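Local coordinates for diguanylate cyclase/phosphodiesterase (Caldicellulosiruptor saccharolyticus, PDB 3MTK), which probably hydrolyses cyclic di-GMP as a full-length protein, of which this chain is the GGDEF domain, at residues I35-V44 and D86-I97. Residues are numbered along the deposited sequence; the frame is centred on the assembly and turned at random.
Sequences IDTYLIFLEV and DRFAIICKSENI
Ile97 lays its CG2 methyl over one face of the Tyr38 ring, 3.7 Å from the centroid and 17° off the normal, a CH-pi contact. With CG anti to the carbonyl carbon (chi1 -59°), the ring leans toward the turn after 87-93, its edge at CE1 meeting Ser94 O at 3.6 Å. Were an alanine here, Ile97 CG2 would probably be left over a gap and Ser94 O without its neighbour. On the sheet face that carries Tyr38, Ile40 CD1 nudges Cys92 SG at 3.6 Å, and Leu42 CD1 leans on Ile90 CG1; helix 97-108 closes over Ile40 and Leu42.

On the opposite face, that of Leu39, the small Ala89 makes a dip that takes the Phe41 ring, CE1 lying 3.8 Å from Ala89 CB, while Arg87 CD reaches over a face of that ring. Bent at chi3, Arg87 carries NH2 to a weak, 3.4 Å salt bridge with Glu43 OE1; its NH1 pairs with Asp145 of helix 137-154. Leu39 and Ile91 meet methyl to methyl.

Backbone hydrogen bonds join 37-44 and 87-93 as antiparallel neighbours in the central sheet of a GGDEF fold. Asp86, Arg87 and Phe88 fill the signature's last three places, arginine replacing its glutamate.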
ATOM      1  N   ILE A  35      -5.047  -7.070 -17.846  1.00 89.60           N
ATOM      2  CA  ILE A  35      -4.296  -8.317 -17.708  1.00 87.05           C
ATOM      3  C   ILE A  35      -3.878  -8.606 -16.276  1.00 82.35           C
ATOM      4  O   ILE A  35      -2.725  -8.406 -15.891  1.00 80.93           O
ATOM      5  CB  ILE A  35      -3.033  -8.311 -18.621  1.00 89.26           C
ATOM      6  CG1 ILE A  35      -2.146  -9.524 -18.316  1.00 90.73           C
ATOM      7  CG2 ILE A  35      -2.254  -7.010 -18.435  1.00 91.88           C
ATOM      8  CD1 ILE A  35      -2.877 -10.851 -18.327  1.00 89.49           C
ATOM      9  N   ASP A  36      -4.828  -9.102 -15.497  1.00 78.41           N
ATOM     10  CA  ASP A  36      -4.571  -9.407 -14.104  1.00 73.97           C
ATOM     11  C   ASP A  36      -3.723  -8.309 -13.470  1.00 70.32           C
ATOM     12  O   ASP A  36      -2.539  -8.491 -13.161  1.00 68.33           O
ATOM     13  CB  ASP A  36      -3.900 -10.766 -13.987  1.00 76.40           C
ATOM     14  CG  ASP A  36      -4.812 -11.890 -14.443  1.00 79.02           C
ATOM     15  OD1 ASP A  36      -6.027 -11.809 -14.158  1.00 79.71           O
ATOM     16  OD2 ASP A  36      -4.328 -12.854 -15.074  1.00 80.09           O
ATOM     17  N   THR A  37      -4.357  -7.154 -13.311  1.00 64.99           N
ATOM     18  CA  THR A  37      -3.745  -5.985 -12.713  1.00 60.45           C
ATOM     19  C   THR A  37      -4.484  -5.857 -11.395  1.00 56.33           C
ATOM     20  O   THR A  37      -5.706  -5.993 -11.356  1.00 56.10           O
ATOM     21  CB  THR A  37      -4.009  -4.739 -13.561  1.00 60.84           C
ATOM     22  OG1 THR A  37      -3.672  -5.015 -14.923  1.00 62.31           O
ATOM     23  CG2 THR A  37      -3.175  -3.581 -13.065  1.00 62.62           C
ATOM     24  N   TYR A  38      -3.760  -5.600 -10.317  1.00 51.01           N
ATOM     25  CA  TYR A  38      -4.413  -5.500  -9.023  1.00 48.04           C
ATOM     26  C   TYR A  38      -4.175  -4.215  -8.249  1.00 45.60           C
ATOM     27  O   TYR A  38      -3.144  -3.559  -8.392  1.00 45.36           O
ATOM     28  CB  TYR A  38      -3.988  -6.669  -8.126  1.00 47.30           C
ATOM     29  CG  TYR A  38      -4.293  -8.042  -8.674  1.00 46.74           C
ATOM     30  CD1 TYR A  38      -3.552  -8.577  -9.728  1.00 46.14           C
ATOM     31  CD2 TYR A  38      -5.328  -8.807  -8.140  1.00 46.08           C
ATOM     32  CE1 TYR A  38      -3.837  -9.840 -10.237  1.00 45.87           C
ATOM     33  CE2 TYR A  38      -5.620 -10.071  -8.641  1.00 47.37           C
ATOM     34  CZ  TYR A  38      -4.871 -10.579  -9.688  1.00 47.58           C
ATOM     35  OH  TYR A  38      -5.158 -11.828 -10.182  1.00 50.48           O
ATOM     36  N   LEU A  39      -5.155  -3.866  -7.425  1.00 42.61           N
ATOM     37  CA  LEU A  39      -5.052  -2.713  -6.548  1.00 39.46           C
ATOM     38  C   LEU A  39      -4.714  -3.373  -5.215  1.00 38.20           C
ATOM     39  O   LEU A  39      -5.360  -4.353  -4.829  1.00 40.05           O
ATOM     40  CB  LEU A  39      -6.388  -1.984  -6.425  1.00 38.18           C
ATOM     41  CG  LEU A  39      -6.370  -0.799  -5.450  1.00 39.31           C
ATOM     42  CD1 LEU A  39      -5.349   0.225  -5.906  1.00 37.87           C
ATOM     43  CD2 LEU A  39      -7.746  -0.175  -5.365  1.00 38.08           C
ATOM     44  N   ILE A  40      -3.702  -2.860  -4.528  1.00 36.71           N
ATOM     45  CA  ILE A  40      -3.294  -3.418  -3.246  1.00 35.49           C
ATOM     46  C   ILE A  40      -3.199  -2.332  -2.189  1.00 34.31           C
ATOM     47  O   ILE A  40      -2.637  -1.255  -2.431  1.00 34.47           O
ATOM     48  CB  ILE A  40      -1.921  -4.122  -3.353  1.00 37.97           C
ATOM     49  CG1 ILE A  40      -1.982  -5.202  -4.428  1.00 38.80           C
ATOM     50  CG2 ILE A  40      -1.557  -4.773  -2.028  1.00 34.68           C
ATOM     51  CD1 ILE A  40      -0.626  -5.665  -4.880  1.00 42.94           C
ATOM     52  N   PHE A  41      -3.758  -2.630  -1.022  1.00 32.17           N
ATOM     53  CA  PHE A  41      -3.756  -1.723   0.115  1.00 30.62           C
ATOM     54  C   PHE A  41      -2.858  -2.290   1.219  1.00 30.91           C
ATOM     55  O   PHE A  41      -3.079  -3.404   1.699  1.00 30.06           O
ATOM     56  CB  PHE A  41      -5.188  -1.559   0.652  1.00 31.51           C
ATOM     57  CG  PHE A  41      -5.965  -0.425   0.026  1.00 28.78           C
ATOM     58  CD1 PHE A  41      -5.468   0.274  -1.070  1.00 30.24           C
ATOM     59  CD2 PHE A  41      -7.210  -0.067   0.532  1.00 31.17           C
ATOM     60  CE1 PHE A  41      -6.204   1.315  -1.661  1.00 30.27           C
ATOM     61  CE2 PHE A  41      -7.959   0.977  -0.049  1.00 32.70           C
ATOM     62  CZ  PHE A  41      -7.451   1.668  -1.151  1.00 30.27           C
ATOM     63  N   LEU A  42      -1.830  -1.543   1.606  1.00 30.94           N
ATOM     64  CA  LEU A  42      -0.948  -2.001   2.673  1.00 31.62           C
ATOM     65  C   LEU A  42      -1.097  -1.077   3.867  1.00 30.97           C
ATOM     66  O   LEU A  42      -0.992   0.155   3.743  1.00 31.97           O
ATOM     67  CB  LEU A  42       0.528  -1.994   2.263  1.00 33.07           C
ATOM     68  CG  LEU A  42       1.104  -2.897   1.185  1.00 36.67           C
ATOM     69  CD1 LEU A  42       0.830  -2.306  -0.209  1.00 41.11           C
ATOM     70  CD2 LEU A  42       2.601  -2.995   1.406  1.00 37.68           C
ATOM     71  N   GLU A  43      -1.318  -1.665   5.031  1.00 30.88           N
ATOM     72  CA  GLU A  43      -1.463  -0.865   6.234  1.00 31.34           C
ATOM     73  C   GLU A  43      -0.325  -1.144   7.215  1.00 29.48           C
ATOM     74  O   GLU A  43      -0.011  -2.297   7.516  1.00 29.84           O
ATOM     75  CB  GLU A  43      -2.812  -1.153   6.900  1.00 31.94           C
ATOM     76  CG  GLU A  43      -3.073  -0.287   8.126  1.00 39.38           C
ATOM     77  CD  GLU A  43      -4.454  -0.490   8.716  1.00 40.84           C
ATOM     78  OE1 GLU A  43      -5.380  -0.823   7.952  1.00 42.19           O
ATOM     79  OE2 GLU A  43      -4.615  -0.299   9.939  1.00 43.59           O
ATOM     80  N   VAL A  44       0.302  -0.084   7.703  1.00 30.77           N
ATOM     81  CA  VAL A  44       1.385  -0.219   8.677  1.00 30.92           C
ATOM     82  C   VAL A  44       0.704  -0.338  10.034  1.00 32.20           C
ATOM     83  O   VAL A  44       0.022   0.588  10.475  1.00 33.47           O
ATOM     84  CB  VAL A  44       2.293   1.020   8.679  1.00 29.93           C
ATOM     85  CG1 VAL A  44       3.520   0.746   9.505  1.00 29.21           C
ATOM     86  CG2 VAL A  44       2.679   1.388   7.255  1.00 32.38           C
ATOM     87  N   ASP A  86      -1.165   5.900   7.704  1.00 36.26           N
ATOM     88  CA  ASP A  86      -0.517   4.598   7.856  1.00 36.18           C
ATOM     89  C   ASP A  86      -0.831   3.621   6.731  1.00 35.63           C
ATOM     90  O   ASP A  86      -0.699   2.410   6.910  1.00 32.64           O
ATOM     91  CB  ASP A  86      -0.961   3.963   9.171  1.00 34.75           C
ATOM     92  CG  ASP A  86      -2.443   3.658   9.194  1.00 37.54           C
ATOM     93  OD1 ASP A  86      -3.123   3.993   8.200  1.00 36.04           O
ATOM     94  OD2 ASP A  86      -2.935   3.082  10.197  1.00 38.12           O
ATOM     95  N   ARG A  87      -1.227   4.128   5.570  1.00 33.48           N
ATOM     96  CA  ARG A  87      -1.602   3.227   4.498  1.00 31.75           C
ATOM     97  C   ARG A  87      -1.064   3.573   3.132  1.00 31.47           C
ATOM     98  O   ARG A  87      -1.066   4.732   2.733  1.00 29.37           O
ATOM     99  CB  ARG A  87      -3.129   3.134   4.441  1.00 35.39           C
ATOM    100  CG  ARG A  87      -3.675   2.438   3.211  1.00 35.44           C
ATOM    101  CD  ARG A  87      -5.189   2.425   3.244  1.00 38.07           C
ATOM    102  NE  ARG A  87      -5.712   1.814   4.469  1.00 37.45           N
ATOM    103  CZ  ARG A  87      -6.989   1.492   4.649  1.00 37.90           C
ATOM    104  NH1 ARG A  87      -7.870   1.726   3.686  1.00 38.05           N
ATOM    105  NH2 ARG A  87      -7.389   0.927   5.782  1.00 36.58           N
ATOM    106  N   PHE A  88      -0.615   2.545   2.413  1.00 31.30           N
ATOM    107  CA  PHE A  88      -0.068   2.713   1.069  1.00 32.38           C
ATOM    108  C   PHE A  88      -0.924   1.930   0.087  1.00 33.75           C
ATOM    109  O   PHE A  88      -1.664   1.025   0.486  1.00 33.57           O
ATOM    110  CB  PHE A  88       1.366   2.182   0.989  1.00 29.96           C
ATOM    111  CG  PHE A  88       2.368   2.984   1.766  1.00 30.28           C
ATOM    112  CD1 PHE A  88       3.098   3.993   1.152  1.00 30.20           C
ATOM    113  CD2 PHE A  88       2.630   2.690   3.106  1.00 30.41           C
ATOM    114  CE1 PHE A  88       4.089   4.704   1.854  1.00 28.76           C
ATOM    115  CE2 PHE A  88       3.610   3.388   3.811  1.00 31.84           C
ATOM    116  CZ  PHE A  88       4.343   4.402   3.174  1.00 28.61           C
ATOM    117  N   ALA A  89      -0.807   2.282  -1.194  1.00 35.48           N
ATOM    118  CA  ALA A  89      -1.549   1.615  -2.267  1.00 35.70           C
ATOM    119  C   ALA A  89      -0.638   1.304  -3.454  1.00 36.35           C
ATOM    120  O   ALA A  89       0.283   2.060  -3.762  1.00 34.38           O
ATOM    121  CB  ALA A  89      -2.710   2.491  -2.728  1.00 33.83           C
ATOM    122  N   ILE A  90      -0.895   0.188  -4.118  1.00 39.13           N
ATOM    123  CA  ILE A  90      -0.104  -0.187  -5.277  1.00 43.23           C
ATOM    124  C   ILE A  90      -0.998  -0.615  -6.430  1.00 46.36           C
ATOM    125  O   ILE A  90      -2.042  -1.238  -6.227  1.00 46.41           O
ATOM    126  CB  ILE A  90       0.835  -1.380  -4.989  1.00 45.02           C
ATOM    127  CG1 ILE A  90       1.726  -1.096  -3.776  1.00 46.12           C
ATOM    128  CG2 ILE A  90       1.686  -1.665  -6.228  1.00 43.55           C
ATOM    129  CD1 ILE A  90       2.752  -0.013  -4.000  1.00 49.83           C
ATOM    130  N   ILE A  91      -0.593  -0.249  -7.640  1.00 49.37           N
ATOM    131  CA  ILE A  91      -1.302  -0.659  -8.840  1.00 50.85           C
ATOM    132  C   ILE A  91      -0.272  -1.583  -9.453  1.00 54.28           C
ATOM    133  O   ILE A  91       0.856  -1.157  -9.698  1.00 54.98           O
ATOM    134  CB  ILE A  91      -1.507   0.480  -9.842  1.00 49.50           C
ATOM    135  CG1 ILE A  91      -2.293   1.630  -9.205  1.00 50.17           C
ATOM    136  CG2 ILE A  91      -2.213  -0.065 -11.072  1.00 47.11           C
ATOM    137  CD1 ILE A  91      -3.686   1.282  -8.809  1.00 49.39           C
ATOM    138  N   CYS A  92      -0.624  -2.837  -9.691  1.00 57.54           N
ATOM    139  CA  CYS A  92       0.346  -3.744 -10.282  1.00 61.08           C
ATOM    140  C   CYS A  92      -0.260  -4.804 -11.179  1.00 63.25           C
ATOM    141  O   CYS A  92      -1.334  -5.338 -10.905  1.00 63.54           O
ATOM    142  CB  CYS A  92       1.159  -4.440  -9.193  1.00 61.11           C
ATOM    143  SG  CYS A  92       0.252  -5.745  -8.366  1.00 62.25           S
ATOM    144  N   LYS A  93       0.450  -5.097 -12.261  1.00 66.59           N
ATOM    145  CA  LYS A  93       0.035  -6.126 -13.203  1.00 69.56           C
ATOM    146  C   LYS A  93       0.871  -7.333 -12.801  1.00 69.93           C
ATOM    147  O   LYS A  93       2.092  -7.233 -12.700  1.00 68.09           O
ATOM    148  CB  LYS A  93       0.360  -5.694 -14.637  1.00 72.12           C
ATOM    149  CG  LYS A  93       1.803  -5.240 -14.829  1.00 75.67           C
ATOM    150  CD  LYS A  93       2.081  -4.805 -16.258  1.00 77.48           C
ATOM    151  CE  LYS A  93       3.556  -4.497 -16.456  1.00 78.79           C
ATOM    152  NZ  LYS A  93       3.848  -4.043 -17.842  1.00 79.70           N
ATOM    153  N   SER A  94       0.224  -8.465 -12.545  1.00 72.00           N
ATOM    154  CA  SER A  94       0.967  -9.650 -12.136  1.00 74.68           C
ATOM    155  C   SER A  94       0.232 -10.961 -12.371  1.00 76.44           C
ATOM    156  O   SER A  94      -0.925 -11.124 -11.975  1.00 76.89           O
ATOM    157  CB  SER A  94       1.343  -9.541 -10.659  1.00 75.13           C
ATOM    158  OG  SER A  94       2.087  -8.360 -10.421  1.00 78.49           O
ATOM    159  N   GLU A  95       0.926 -11.895 -13.017  1.00 78.25           N
ATOM    160  CA  GLU A  95       0.367 -13.205 -13.312  1.00 79.89           C
ATOM    161  C   GLU A  95       0.102 -13.934 -12.000  1.00 78.88           C
ATOM    162  O   GLU A  95      -0.924 -14.598 -11.842  1.00 79.98           O
ATOM    163  CB  GLU A  95       1.337 -13.994 -14.194  1.00 81.50           C
ATOM    164  CG  GLU A  95       1.495 -13.403 -15.593  1.00 83.59           C
ATOM    165  CD  GLU A  95       2.486 -14.165 -16.457  1.00 85.07           C
ATOM    166  OE1 GLU A  95       2.573 -13.861 -17.669  1.00 85.08           O
ATOM    167  OE2 GLU A  95       3.179 -15.060 -15.927  1.00 85.61           O
ATOM    168  N   ASN A  96       1.033 -13.795 -11.062  1.00 76.68           N
ATOM    169  CA  ASN A  96       0.905 -14.403  -9.741  1.00 74.43           C
ATOM    170  C   ASN A  96       1.013 -13.274  -8.712  1.00 69.41           C
ATOM    171  O   ASN A  96       2.111 -12.882  -8.315  1.00 68.85           O
ATOM    172  CB  ASN A  96       2.015 -15.430  -9.504  1.00 77.48           C
ATOM    173  CG  ASN A  96       1.806 -16.221  -8.227  1.00 80.05           C
ATOM    174  OD1 ASN A  96       1.604 -15.648  -7.152  1.00 81.36           O
ATOM    175  ND2 ASN A  96       1.851 -17.545  -8.335  1.00 82.81           N
ATOM    176  N   ILE A  97      -0.133 -12.759  -8.284  1.00 64.06           N
ATOM    177  CA  ILE A  97      -0.149 -11.655  -7.337  1.00 60.37           C
ATOM    178  C   ILE A  97       0.058 -12.055  -5.874  1.00 58.89           C
ATOM    179  O   ILE A  97       0.578 -11.259  -5.089  1.00 58.29           O
ATOM    180  CB  ILE A  97      -1.456 -10.832  -7.466  1.00 58.43           C
ATOM    181  CG1 ILE A  97      -1.366  -9.605  -6.557  1.00 56.79           C
ATOM    182  CG2 ILE A  97      -2.673 -11.716  -7.184  1.00 55.29           C
ATOM    183  CD1 ILE A  97      -2.681  -9.008  -6.184  1.00 58.71           C
TER
HETATM  184  O   HOH W   1      -1.405   1.919  11.977  1.00 44.72           O